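Forkhead-associated 1 (PDB 6C4U) binds phosphothreonine peptides as an engineered yeast forkhead-associated domain, here one directed at a phosphopeptide of the human transcription factor c-Myc. Local coordinates at residues W38-N43 / F61-G66. Sequence-based numbering, arbitrary orientation.
Sequences WTFGRN and FQILLG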
loop_
_atom_site.group_PDB
_atom_site.type_symbol
_atom_site.label_atom_id
_atom_site.label_comp_id
_atom_site.label_asym_id
_atom_site.label_seq_id
_atom_site.Cartn_x
_atom_site.Cartn_y
_atom_site.Cartn_z
ATOM N N TRP F 38 -5.822 -3.192 -2.622
ATOM C CA TRP F 38 -4.580 -3.532 -3.293
ATOM C C TRP F 38 -3.638 -4.125 -2.275
ATOM O O TRP F 38 -3.544 -3.618 -1.165
ATOM C CB TRP F 38 -3.955 -2.279 -3.870
ATOM C CG TRP F 38 -4.775 -1.640 -4.924
ATOM C CD1 TRP F 38 -4.817 -1.967 -6.254
ATOM C CD2 TRP F 38 -5.683 -0.562 -4.744
ATOM N NE1 TRP F 38 -5.664 -1.139 -6.906
ATOM C CE2 TRP F 38 -6.232 -0.279 -6.003
ATOM C CE3 TRP F 38 -6.123 0.156 -3.646
ATOM C CZ2 TRP F 38 -7.159 0.749 -6.202
ATOM C CZ3 TRP F 38 -7.065 1.175 -3.848
ATOM C CH2 TRP F 38 -7.561 1.461 -5.134
ATOM N N THR F 39 -2.933 -5.188 -2.651
ATOM C CA THR F 39 -1.977 -5.826 -1.751
ATOM C C THR F 39 -0.557 -5.685 -2.261
ATOM O O THR F 39 -0.311 -5.673 -3.458
ATOM C CB THR F 39 -2.264 -7.323 -1.569
ATOM O OG1 THR F 39 -2.155 -7.987 -2.835
ATOM C CG2 THR F 39 -3.654 -7.535 -1.027
ATOM N N PHE F 40 0.365 -5.629 -1.311
ATOM C CA PHE F 40 1.760 -5.359 -1.537
ATOM C C PHE F 40 2.499 -6.492 -0.843
ATOM O O PHE F 40 2.285 -6.719 0.346
ATOM C CB PHE F 40 2.123 -4.017 -0.879
ATOM C CG PHE F 40 1.551 -2.825 -1.573
ATOM C CD1 PHE F 40 0.205 -2.518 -1.465
ATOM C CD2 PHE F 40 2.371 -1.973 -2.314
ATOM C CE1 PHE F 40 -0.330 -1.438 -2.132
ATOM C CE2 PHE F 40 1.828 -0.882 -2.972
ATOM C CZ PHE F 40 0.482 -0.622 -2.880
ATOM N N GLY F 41 3.361 -7.204 -1.558
ATOM C CA GLY F 41 4.126 -8.268 -0.912
ATOM C C GLY F 41 5.167 -8.975 -1.753
ATOM O O GLY F 41 5.347 -8.671 -2.943
ATOM N N ARG F 42 5.856 -9.918 -1.109
ATOM C CA ARG F 42 6.867 -10.742 -1.768
ATOM C C ARG F 42 6.268 -11.648 -2.851
ATOM O O ARG F 42 6.932 -11.970 -3.836
ATOM C CB ARG F 42 7.641 -11.571 -0.726
ATOM C CG ARG F 42 8.483 -12.704 -1.299
ATOM C CD ARG F 42 9.581 -13.151 -0.356
ATOM N NE ARG F 42 9.106 -13.436 1.001
ATOM C CZ ARG F 42 8.580 -14.589 1.413
ATOM N NH1 ARG F 42 8.420 -15.628 0.586
ATOM N NH2 ARG F 42 8.190 -14.709 2.685
ATOM N N ASN F 43 5.019 -12.066 -2.653
ATOM C CA ASN F 43 4.354 -12.965 -3.578
ATOM C C ASN F 43 3.935 -12.128 -4.778
ATOM O O ASN F 43 3.158 -11.180 -4.619
ATOM C CB ASN F 43 3.126 -13.595 -2.909
ATOM C CG ASN F 43 2.426 -14.634 -3.786
ATOM O OD1 ASN F 43 2.364 -14.525 -5.009
ATOM N ND2 ASN F 43 1.905 -15.663 -3.142
ATOM N N PHE F 61 1.326 -5.794 3.235
ATOM C CA PHE F 61 0.334 -4.790 3.643
ATOM C C PHE F 61 -0.672 -4.582 2.531
ATOM O O PHE F 61 -0.438 -4.999 1.402
ATOM C CB PHE F 61 0.997 -3.467 4.104
ATOM C CG PHE F 61 1.758 -2.733 3.025
ATOM C CD1 PHE F 61 3.112 -3.005 2.808
ATOM C CD2 PHE F 61 1.147 -1.753 2.243
ATOM C CE1 PHE F 61 3.814 -2.359 1.805
ATOM C CE2 PHE F 61 1.859 -1.087 1.249
ATOM C CZ PHE F 61 3.180 -1.390 1.034
ATOM N N GLN F 62 -1.806 -3.981 2.880
ATOM C CA GLN F 62 -2.835 -3.676 1.911
ATOM C C GLN F 62 -3.153 -2.212 2.004
ATOM O O GLN F 62 -2.979 -1.589 3.064
ATOM C CB GLN F 62 -4.130 -4.455 2.205
ATOM C CG GLN F 62 -3.936 -5.912 2.587
ATOM C CD GLN F 62 -5.196 -6.702 2.627
ATOM O OE1 GLN F 62 -5.494 -7.411 1.684
ATOM N NE2 GLN F 62 -5.889 -6.653 3.754
ATOM N N ILE F 63 -3.633 -1.666 0.895
ATOM C CA ILE F 63 -4.161 -0.319 0.860
ATOM C C ILE F 63 -5.615 -0.456 0.471
ATOM O O ILE F 63 -5.946 -1.164 -0.472
ATOM C CB ILE F 63 -3.354 0.585 -0.100
ATOM C CG1 ILE F 63 -1.957 0.799 0.493
ATOM C CG2 ILE F 63 -4.063 1.916 -0.323
ATOM C CD1 ILE F 63 -1.004 1.581 -0.365
ATOM N N LEU F 64 -6.481 0.195 1.229
ATOM C CA LEU F 64 -7.916 0.065 1.045
ATOM C C LEU F 64 -8.492 1.384 0.585
ATOM O O LEU F 64 -8.190 2.425 1.161
ATOM C CB LEU F 64 -8.574 -0.316 2.361
ATOM C CG LEU F 64 -8.470 -1.745 2.844
ATOM C CD1 LEU F 64 -7.058 -2.285 2.937
ATOM C CD2 LEU F 64 -9.206 -1.795 4.181
ATOM N N LEU F 65 -9.348 1.329 -0.420
ATOM C CA LEU F 65 -10.104 2.502 -0.839
ATOM C C LEU F 65 -11.409 2.548 -0.060
ATOM O O LEU F 65 -12.259 1.703 -0.247
ATOM C CB LEU F 65 -10.385 2.480 -2.345
ATOM C CG LEU F 65 -11.224 3.637 -2.892
ATOM C CD1 LEU F 65 -10.687 5.006 -2.535
ATOM C CD2 LEU F 65 -11.288 3.568 -4.404
ATOM N N GLY F 66 -11.546 3.541 0.810
ATOM C CA GLY F 66 -12.758 3.793 1.593
ATOM C C GLY F 66 -13.909 4.386 0.796
ATOM O O GLY F 66 -13.741 4.807 -0.346
#
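Two antiparallel neighbours in one sheet of the FHA beta sandwich meet here, joined through the hydrogen-bonded pairs Trp38-Ile63 and Phe40-Phe61. Trp38 N donates to Ile63 O at 3.0 Å, almost straight at 175°. Ile63 N returns a bond to Trp38 O at 2.8 Å. Phe40 N donates to Phe61 O at 2.9 Å, and Phe61 N donates back to Phe40 O at 3.2 Å. Strand 34-41 leads directly into Arg42, which packs on the bound peptide. The side chains of these four paired residues lie on the face that looks into the sandwich. There the Phe40 and Phe61 rings run nearly parallel, with planes at 13°, but they are offset so far that they hardly overlap. Phe61 CE2 sits over the Phe40 ring, toward its rim. Phe40 CB in turn lies over the face of the Phe61 ring, 3.5 Å from its centroid, as a CH-pi contact. Phe61 chi1 of 64° places CG between its backbone N and carbonyl carbon, which swings the ring back to Phe40. Ile63 CD1 reaches Phe40 CE1 at 3.6 Å, and Leu65 CB packs obliquely against the Trp38 indole. On the other face, Thr39 CG2 lies beside Gln62 OE1, while Gln62 NE2 bonds to Asn74. The paired backbone bonds thus set the register, which gathers Phe40, Phe61 and Ile63 on the face packed against strand 112-119 of the other sheet, where Leu115 touches both phenylalanines.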